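Local coordinates for DUF4348 domain-containing protein (PDB 3SBU), which is of unknown function but belongs to the NTF2-like clan, whose cystatin-like fold packs a helix against a curved beta sheet, at residues A[44-47]-A[48-52]; A[95-98]-A[99-102]; A[38-41]-A[42-45]. All blocks are in the same frame, centred on the assembly; numbering follows the deposited sequence. Where two conformers were deposited one is given.

Contact 1 (A[44-47]-A[48-52]); sequences FIYN and FASDD
Phe-44 to Ser-50 is the greater part of helix 41-50, up to its C-terminal end, and its i to i+4 backbone bonds run from Phe-48 N to Phe-44 O (2.7 Å), from Ala-49 N to Ile-45 O and from Asp-51 N to Asn-47 O (2.9 Å). The side chains divide into a buried apolar face and an exposed polar one. On the buried face CG is anti to the backbone N in both Phe-44 and Phe-48 (chi1 157° and 175°), which sends the two rings off the helix in the same direction, side by side. Phe-48 CB sits over one face of the Phe-44 ring, offset toward its rim, in a CH-pi contact 4.0 Å from the centroid. Phe-44 CZ comes within 3.5 Å of Phe-48 CD1, and the two ring planes meet obliquely at 42°. Ile-45 CD1 approaches Phe-48 CD2 more loosely at 4.3 Å. The Phe-44 ring also stacks on Trp-136, and Phe-48 meets Phe-129 edge-to-face, which keys this face to the sheet.

On the exposed face Ser-50 turns its OG back to the helix and donates to Tyr-46 O at 2.7 Å. Ser-50 N donates to the same oxygen at 3.0 Å from the opposite face of the carbonyl plane. Ser-50 OG also lies over one face of the Tyr-46 ring. Asp-51 leaves the helical conformation and N-caps helix 52-57, with OD1 accepting from Leu-54 N. The last turn is therefore two-sided: aromatic carbon holds it to the sheet, and a doubly gripped carbonyl ties down its polar side.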
loop_
_atom_site.group_PDB
_atom_site.type_symbol
_atom_site.label_atom_id
_atom_site.label_comp_id
_atom_site.label_asym_id
_atom_site.label_seq_id
_atom_site.Cartn_x
_atom_site.Cartn_y
_atom_site.Cartn_z
ATOM N N PHE A 44 6.607 9.642 -27.256
ATOM C CA PHE A 44 6.321 10.866 -28.002
ATOM C C PHE A 44 5.446 11.822 -27.201
ATOM O O PHE A 44 5.773 13.008 -27.120
ATOM C CB PHE A 44 5.643 10.565 -29.364
ATOM C CG PHE A 44 4.843 11.729 -29.918
ATOM C CD1 PHE A 44 5.477 12.801 -30.533
ATOM C CD2 PHE A 44 3.465 11.779 -29.764
ATOM C CE1 PHE A 44 4.745 13.892 -31.006
ATOM C CE2 PHE A 44 2.737 12.884 -30.218
ATOM C CZ PHE A 44 3.381 13.923 -30.853
ATOM N N ILE A 45 4.320 11.314 -26.656
ATOM C CA ILE A 45 3.331 12.117 -25.955
ATOM C C ILE A 45 3.929 12.831 -24.737
ATOM O O ILE A 45 3.595 13.999 -24.530
ATOM C CB ILE A 45 2.027 11.345 -25.619
ATOM C CG1 ILE A 45 0.834 12.311 -25.500
ATOM C CG2 ILE A 45 2.144 10.404 -24.422
ATOM C CD1 ILE A 45 0.474 12.993 -26.812
ATOM N N TYR A 46 4.842 12.178 -23.977
ATOM C CA TYR A 46 5.472 12.841 -22.841
ATOM C C TYR A 46 6.343 13.991 -23.327
ATOM O O TYR A 46 6.307 15.055 -22.712
ATOM C CB TYR A 46 6.285 11.886 -21.949
ATOM C CG TYR A 46 6.800 12.589 -20.709
ATOM C CD1 TYR A 46 5.934 12.945 -19.670
ATOM C CD2 TYR A 46 8.135 12.974 -20.606
ATOM C CE1 TYR A 46 6.394 13.644 -18.551
ATOM C CE2 TYR A 46 8.603 13.684 -19.499
ATOM C CZ TYR A 46 7.731 14.002 -18.467
ATOM O OH TYR A 46 8.198 14.680 -17.365
ATOM N N ASN A 47 7.086 13.799 -24.441
ATOM C CA ASN A 47 7.951 14.840 -25.005
ATOM C C ASN A 47 7.133 15.954 -25.673
ATOM O O ASN A 47 7.512 17.118 -25.561
ATOM C CB ASN A 47 8.966 14.262 -25.988
ATOM C CG ASN A 47 10.050 13.440 -25.335
ATOM O OD1 ASN A 47 10.205 12.250 -25.612
ATOM N ND2 ASN A 47 10.827 14.046 -24.449
ATOM N N PHE A 48 6.005 15.608 -26.334
ATOM C CA PHE A 48 5.118 16.580 -26.984
ATOM C C PHE A 48 4.554 17.562 -25.953
ATOM O O PHE A 48 4.484 18.762 -26.213
ATOM C CB PHE A 48 3.976 15.858 -27.722
ATOM C CG PHE A 48 2.916 16.739 -28.348
ATOM C CD1 PHE A 48 3.073 17.236 -29.638
ATOM C CD2 PHE A 48 1.739 17.037 -27.661
ATOM C CE1 PHE A 48 2.075 18.023 -30.228
ATOM C CE2 PHE A 48 0.752 17.839 -28.244
ATOM C CZ PHE A 48 0.918 18.308 -29.529
ATOM N N ALA A 49 4.185 17.047 -24.783
ATOM C CA ALA A 49 3.604 17.824 -23.701
ATOM C C ALA A 49 4.649 18.590 -22.866
ATOM O O ALA A 49 4.319 19.657 -22.353
ATOM C CB ALA A 49 2.801 16.902 -22.805
ATOM N N SER A 50 5.879 18.058 -22.710
ATOM C CA SER A 50 6.902 18.704 -21.880
ATOM C C SER A 50 7.866 19.623 -22.658
ATOM O O SER A 50 8.512 20.471 -22.036
ATOM C CB SER A 50 7.700 17.666 -21.099
ATOM O OG SER A 50 8.337 16.706 -21.926
ATOM N N ASP A 51 7.955 19.477 -23.993
ATOM C CA ASP A 51 8.852 20.290 -24.818
ATOM C C ASP A 51 8.051 21.211 -25.747
ATOM O O ASP A 51 7.529 20.756 -26.767
ATOM C CB ASP A 51 9.819 19.393 -25.617
ATOM C CG ASP A 51 11.026 20.111 -26.174
ATOM O OD1 ASP A 51 10.845 20.978 -27.064
ATOM O OD2 ASP A 51 12.156 19.782 -25.752
ATOM N N ASP A 52 7.996 22.516 -25.400
ATOM C CA ASP A 52 7.257 23.551 -26.131
ATOM C C ASP A 52 7.681 23.644 -27.607
ATOM O O ASP A 52 6.811 23.725 -28.479
ATOM C CB ASP A 52 7.432 24.918 -25.447
ATOM C CG ASP A 52 6.471 26.002 -25.918
ATOM O OD1 ASP A 52 6.680 26.546 -27.031
ATOM O OD2 ASP A 52 5.568 26.371 -25.139
#

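Contact 2 (A[95-98]-A[99-102])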
loop_
_atom_site.group_PDB
_atom_site.type_symbol
_atom_site.label_atom_id
_atom_site.label_comp_id
_atom_site.label_asym_id
_atom_site.label_seq_id
_atom_site.Cartn_x
_atom_site.Cartn_y
_atom_site.Cartn_z
ATOM N N PHE A 95 -10.725 0.874 -19.983
ATOM C CA PHE A 95 -10.976 -0.324 -20.785
ATOM C C PHE A 95 -12.329 -0.908 -20.383
ATOM O O PHE A 95 -12.809 -0.618 -19.299
ATOM C CB PHE A 95 -9.835 -1.387 -20.533
ATOM C CG PHE A 95 -8.432 -0.872 -20.739
ATOM C CD1 PHE A 95 -7.735 -0.251 -19.697
ATOM C CD2 PHE A 95 -7.820 -0.972 -21.980
ATOM C CE1 PHE A 95 -6.447 0.273 -19.897
ATOM C CE2 PHE A 95 -6.534 -0.442 -22.190
ATOM C CZ PHE A 95 -5.854 0.179 -21.143
ATOM N N ASP A 96 -12.884 -1.781 -21.216
ATOM C CA ASP A 96 -14.115 -2.532 -20.963
ATOM C C ASP A 96 -13.804 -3.981 -20.624
ATOM O O ASP A 96 -14.658 -4.680 -20.070
ATOM C CB ASP A 96 -14.989 -2.559 -22.243
ATOM C CG ASP A 96 -15.602 -1.244 -22.629
ATOM O OD1 ASP A 96 -15.378 -0.245 -21.901
ATOM O OD2 ASP A 96 -16.300 -1.203 -23.654
ATOM N N ARG A 97 -12.635 -4.462 -21.089
ATOM C CA ARG A 97 -12.177 -5.852 -20.990
ATOM C C ARG A 97 -10.696 -5.878 -20.691
ATOM O O ARG A 97 -9.954 -5.115 -21.291
ATOM C CB ARG A 97 -12.430 -6.558 -22.331
ATOM C CG ARG A 97 -13.810 -6.365 -22.922
ATOM C CD ARG A 97 -13.958 -7.062 -24.244
ATOM N NE ARG A 97 -13.299 -6.321 -25.318
ATOM C CZ ARG A 97 -13.662 -6.413 -26.591
ATOM N NH1 ARG A 97 -14.655 -7.225 -26.951
ATOM N NH2 ARG A 97 -13.041 -5.699 -27.514
ATOM N N GLU A 98 -10.256 -6.801 -19.835
ATOM C CA GLU A 98 -8.882 -6.911 -19.373
ATOM C C GLU A 98 -7.924 -7.167 -20.529
ATOM O O GLU A 98 -6.830 -6.598 -20.538
ATOM C CB GLU A 98 -8.767 -8.034 -18.320
ATOM C CG GLU A 98 -7.385 -8.107 -17.692
ATOM C CD GLU A 98 -7.181 -9.230 -16.696
ATOM O OE1 GLU A 98 -8.125 -10.017 -16.475
ATOM O OE2 GLU A 98 -6.069 -9.321 -16.138
ATOM N N GLU A 99 -8.303 -8.038 -21.488
ATOM C CA GLU A 99 -7.402 -8.399 -22.599
ATOM C C GLU A 99 -7.066 -7.195 -23.497
ATOM O O GLU A 99 -6.015 -7.201 -24.138
ATOM C CB GLU A 99 -7.941 -9.577 -23.440
ATOM C CG GLU A 99 -9.246 -9.274 -24.174
ATOM C CD GLU A 99 -10.532 -9.461 -23.379
ATOM O OE1 GLU A 99 -10.500 -9.469 -22.123
ATOM O OE2 GLU A 99 -11.574 -9.687 -24.031
ATOM N N ASP A 100 -7.929 -6.162 -23.509
ATOM C CA ASP A 100 -7.694 -4.938 -24.280
ATOM C C ASP A 100 -6.521 -4.108 -23.729
ATOM O O ASP A 100 -5.980 -3.297 -24.465
ATOM C CB ASP A 100 -8.961 -4.082 -24.357
ATOM C CG ASP A 100 -10.039 -4.694 -25.253
ATOM O OD1 ASP A 100 -9.697 -5.575 -26.088
ATOM O OD2 ASP A 100 -11.211 -4.306 -25.112
HETATM N N MSE A 101 -6.065 -4.387 -22.501
HETATM C CA MSE A 101 -4.885 -3.725 -21.937
HETATM C C MSE A 101 -3.631 -4.140 -22.694
HETATM O O MSE A 101 -2.637 -3.427 -22.633
HETATM C CB MSE A 101 -4.747 -4.010 -20.439
HETATM C CG MSE A 101 -5.971 -3.486 -19.666
HETATM SE SE MSE A 101 -5.706 -3.318 -17.761
HETATM C CE MSE A 101 -5.816 -4.851 -17.394
ATOM N N ASP A 102 -3.696 -5.235 -23.473
ATOM C CA ASP A 102 -2.582 -5.679 -24.335
ATOM C C ASP A 102 -2.272 -4.621 -25.379
ATOM O O ASP A 102 -1.154 -4.568 -25.890
ATOM C CB ASP A 102 -2.932 -7.002 -25.088
ATOM C CG ASP A 102 -3.025 -8.268 -24.262
ATOM O OD1 ASP A 102 -2.919 -8.185 -23.030
ATOM O OD2 ASP A 102 -3.314 -9.318 -24.833
HETATM O O HOH W 1 -11.592 -2.110 -23.692
HETATM O O HOH W 2 -4.141 -7.847 -20.701
#
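Phe-95 ends strand 93-95, and the chain then tightens into a 3-10 turn, with i to i+3 bonds from Asp-100 N to Arg-97 O (3.2 Å) and from Met-101 N to Glu-98 O (3.1 Å). In both bonds the donor stands well above the carbonyl plane. This strand-to-3-10 turn carries a Met-aromatic contact and a salt-bridge network of Arg-97, Glu-99 and Asp-100. Met-101, present as selenomethionine, crosses Phe-95 at about a right angle. Its CG sits over the centre of the ring, 3.6 Å from the centroid and 7° off the normal. SE is further out and oblique. The bend at chi3 (-76°) brings CE back to Glu-98 CG at 3.6 Å. Tyr-243 of strand 240-245 touches both Glu-98 and Met-101.

Arg-97 joins the charged groups. Its NE forms a salt bridge with Asp-100 OD2 at 2.9 Å, nearly straight and within the guanidinium plane. OD2 is met on its syn side, out of the carboxylate plane. NH2 adds a weak bond to the same oxygen. The guanidinium and the Asp-100 carboxylate are turned steeply against each other, with planes 70° apart. Glu-99 OE2 makes a long salt bridge, 4.0 Å from Arg-97 NE and well out of the guanidinium plane, with no N-H aimed at it. Asp-100 OD2 also receives a hydrogen bond from a water at 2.6 Å, and that water in turn accepts from Asp-96 N.

Contact 3 (A[38-41]-A[42-45]); sequences DESF and DDFI. With GOL (glycerol), chain F.
Ser-40 and Asp-43 meet at the start of helix 41-50, where hydrogen bonds close the first turn. Ser-40 OG accepts from Asp-43 N in a weak bond of 3.3 Å and donates weakly to Asp-43 OD2 at 2.8 Å. This is a serine N-cap reinforced by a weak side-chain to side-chain bond. Behind the cap, Phe-44 N donates to Ser-40 O and Ile-45 N to Phe-41 O (2.8 Å).

The apolar contacts lie on the inward side. Phe-41 CG is anti to the backbone N (chi1 -176°), which leans the ring outward and forward, toward Ile-45 one turn on. Ile-45 CB stands over one face of that ring in a CH-pi contact, and CD1 reaches Phe-41 CZ at 3.6 Å. Phe-44 CD2 approaches Phe-41 CE1 obliquely at 4.1 Å. The Phe-41 ring meets Trp-136 and Phe-129 edge-to-face and touches Val-112 and Val-114 of strand 111-116.

Charged and bound groups flank the turn. Asp-38 OD1 lies 3.8 Å from Phe-44 CD1, but the carboxylate is held by Ile-35 N, Trp-136 N and a salt bridge to Arg-58. Asp-42 OD1 bonds to Tyr-216 OH. A glycerol, probably from the crystallisation liquor, accepts from Phe-41 N through O3 at 3.1 Å and weakly from Asp-42 N through O1.

Asp-43 N is thus capped by Ser-40 OG, while in this crystal Phe-41 N and, weakly, Asp-42 N are taken by the glycerol. The carboxylates of Asp-42 and Asp-43 would probably be favoured by the positive end of the helix dipole.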
loop_
_atom_site.group_PDB
_atom_site.type_symbol
_atom_site.label_atom_id
_atom_site.label_comp_id
_atom_site.label_asym_id
_atom_site.label_seq_id
_atom_site.Cartn_x
_atom_site.Cartn_y
_atom_site.Cartn_z
ATOM N N ASP A 38 9.420 9.174 -31.280
ATOM C CA ASP A 38 8.397 8.649 -32.192
ATOM C C ASP A 38 8.306 7.094 -32.231
ATOM O O ASP A 38 7.272 6.576 -32.685
ATOM C CB ASP A 38 8.636 9.204 -33.601
ATOM C CG ASP A 38 8.285 10.679 -33.718
ATOM O OD1 ASP A 38 7.113 11.042 -33.429
ATOM O OD2 ASP A 38 9.174 11.473 -34.103
ATOM N N GLU A 39 9.369 6.367 -31.735
ATOM C CA GLU A 39 9.428 4.898 -31.699
ATOM C C GLU A 39 8.140 4.305 -31.088
ATOM O O GLU A 39 7.732 3.197 -31.460
ATOM C CB GLU A 39 10.674 4.417 -30.931
ATOM C CG GLU A 39 11.968 4.566 -31.729
ATOM C CD GLU A 39 13.292 4.474 -30.988
ATOM O OE1 GLU A 39 13.308 4.587 -29.741
ATOM O OE2 GLU A 39 14.330 4.327 -31.673
ATOM N N SER A 40 7.501 5.055 -30.172
ATOM C CA SER A 40 6.256 4.696 -29.513
ATOM C C SER A 40 5.481 5.965 -29.187
ATOM O O SER A 40 6.073 7.033 -29.017
ATOM C CB SER A 40 6.503 3.853 -28.261
ATOM O OG SER A 40 6.836 4.622 -27.119
ATOM N N PHE A 41 4.158 5.842 -29.110
ATOM C CA PHE A 41 3.263 6.938 -28.794
ATOM C C PHE A 41 3.512 7.459 -27.377
ATOM O O PHE A 41 3.559 8.677 -27.192
ATOM C CB PHE A 41 1.784 6.530 -28.959
ATOM C CG PHE A 41 0.865 7.706 -28.712
ATOM C CD1 PHE A 41 0.690 8.686 -29.682
ATOM C CD2 PHE A 41 0.241 7.875 -27.482
ATOM C CE1 PHE A 41 -0.105 9.807 -29.432
ATOM C CE2 PHE A 41 -0.554 9.000 -27.233
ATOM C CZ PHE A 41 -0.739 9.943 -28.218
ATOM N N ASP A 42 3.653 6.545 -26.391
ATOM C CA ASP A 42 3.871 6.864 -24.978
ATOM C C ASP A 42 5.131 7.726 -24.757
ATOM O O ASP A 42 5.081 8.643 -23.926
ATOM C CB ASP A 42 3.934 5.577 -24.136
ATOM C CG ASP A 42 2.596 4.858 -23.992
ATOM O OD1 ASP A 42 1.545 5.507 -24.201
ATOM O OD2 ASP A 42 2.600 3.627 -23.685
ATOM N N ASP A 43 6.233 7.450 -25.504
ATOM C CA ASP A 43 7.467 8.244 -25.427
ATOM C C ASP A 43 7.249 9.616 -26.061
ATOM O O ASP A 43 7.648 10.628 -25.479
ATOM C CB ASP A 43 8.670 7.546 -26.108
ATOM C CG ASP A 43 9.136 6.249 -25.474
ATOM O OD1 ASP A 43 9.250 6.201 -24.227
ATOM O OD2 ASP A 43 9.446 5.300 -26.225
ATOM N N PHE A 44 6.607 9.642 -27.256
ATOM C CA PHE A 44 6.321 10.866 -28.002
ATOM C C PHE A 44 5.446 11.822 -27.201
ATOM O O PHE A 44 5.773 13.008 -27.120
ATOM C CB PHE A 44 5.643 10.565 -29.364
ATOM C CG PHE A 44 4.843 11.729 -29.918
ATOM C CD1 PHE A 44 5.477 12.801 -30.533
ATOM C CD2 PHE A 44 3.465 11.779 -29.764
ATOM C CE1 PHE A 44 4.745 13.892 -31.006
ATOM C CE2 PHE A 44 2.737 12.884 -30.218
ATOM C CZ PHE A 44 3.381 13.923 -30.853
ATOM N N ILE A 45 4.320 11.314 -26.656
ATOM C CA ILE A 45 3.331 12.117 -25.955
ATOM C C ILE A 45 3.929 12.831 -24.737
ATOM O O ILE A 45 3.595 13.999 -24.530
ATOM C CB ILE A 45 2.027 11.345 -25.619
ATOM C CG1 ILE A 45 0.834 12.311 -25.500
ATOM C CG2 ILE A 45 2.144 10.404 -24.422
ATOM C CD1 ILE A 45 0.474 12.993 -26.812
HETATM C C1 GOL F . 2.999 3.290 -27.833
HETATM O O1 GOL F . 2.479 3.268 -26.499
HETATM C C2 GOL F . 1.898 2.784 -28.748
HETATM O O2 GOL F . 1.268 1.555 -28.269
HETATM C C3 GOL F . 2.025 3.044 -30.268
HETATM O O3 GOL F . 3.339 3.382 -30.723
#

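How the contacts relate
Contacts 1 and 3 belong to one helix, 41-50, and share Phe-44 and Ile-45. Contact 3 opens the helix with a serine cap and contact 1 closes it at the turn into helix 52-57. All three contacts are partly buried. In contacts 1 and 3 four touching residues are buried, and their aromatic rings reach Trp-136 and Phe-129. In contact 2 only Phe-95 and Asp-100 are, and the charged Arg-97, Glu-98 and Glu-99 are exposed. Its centre is about 26 Å from that of contact 1. It follows strand 93-95, which belongs to a different sheet from strands 128-131 and 136-143. There charge pairing and water replace the aromatic cluster.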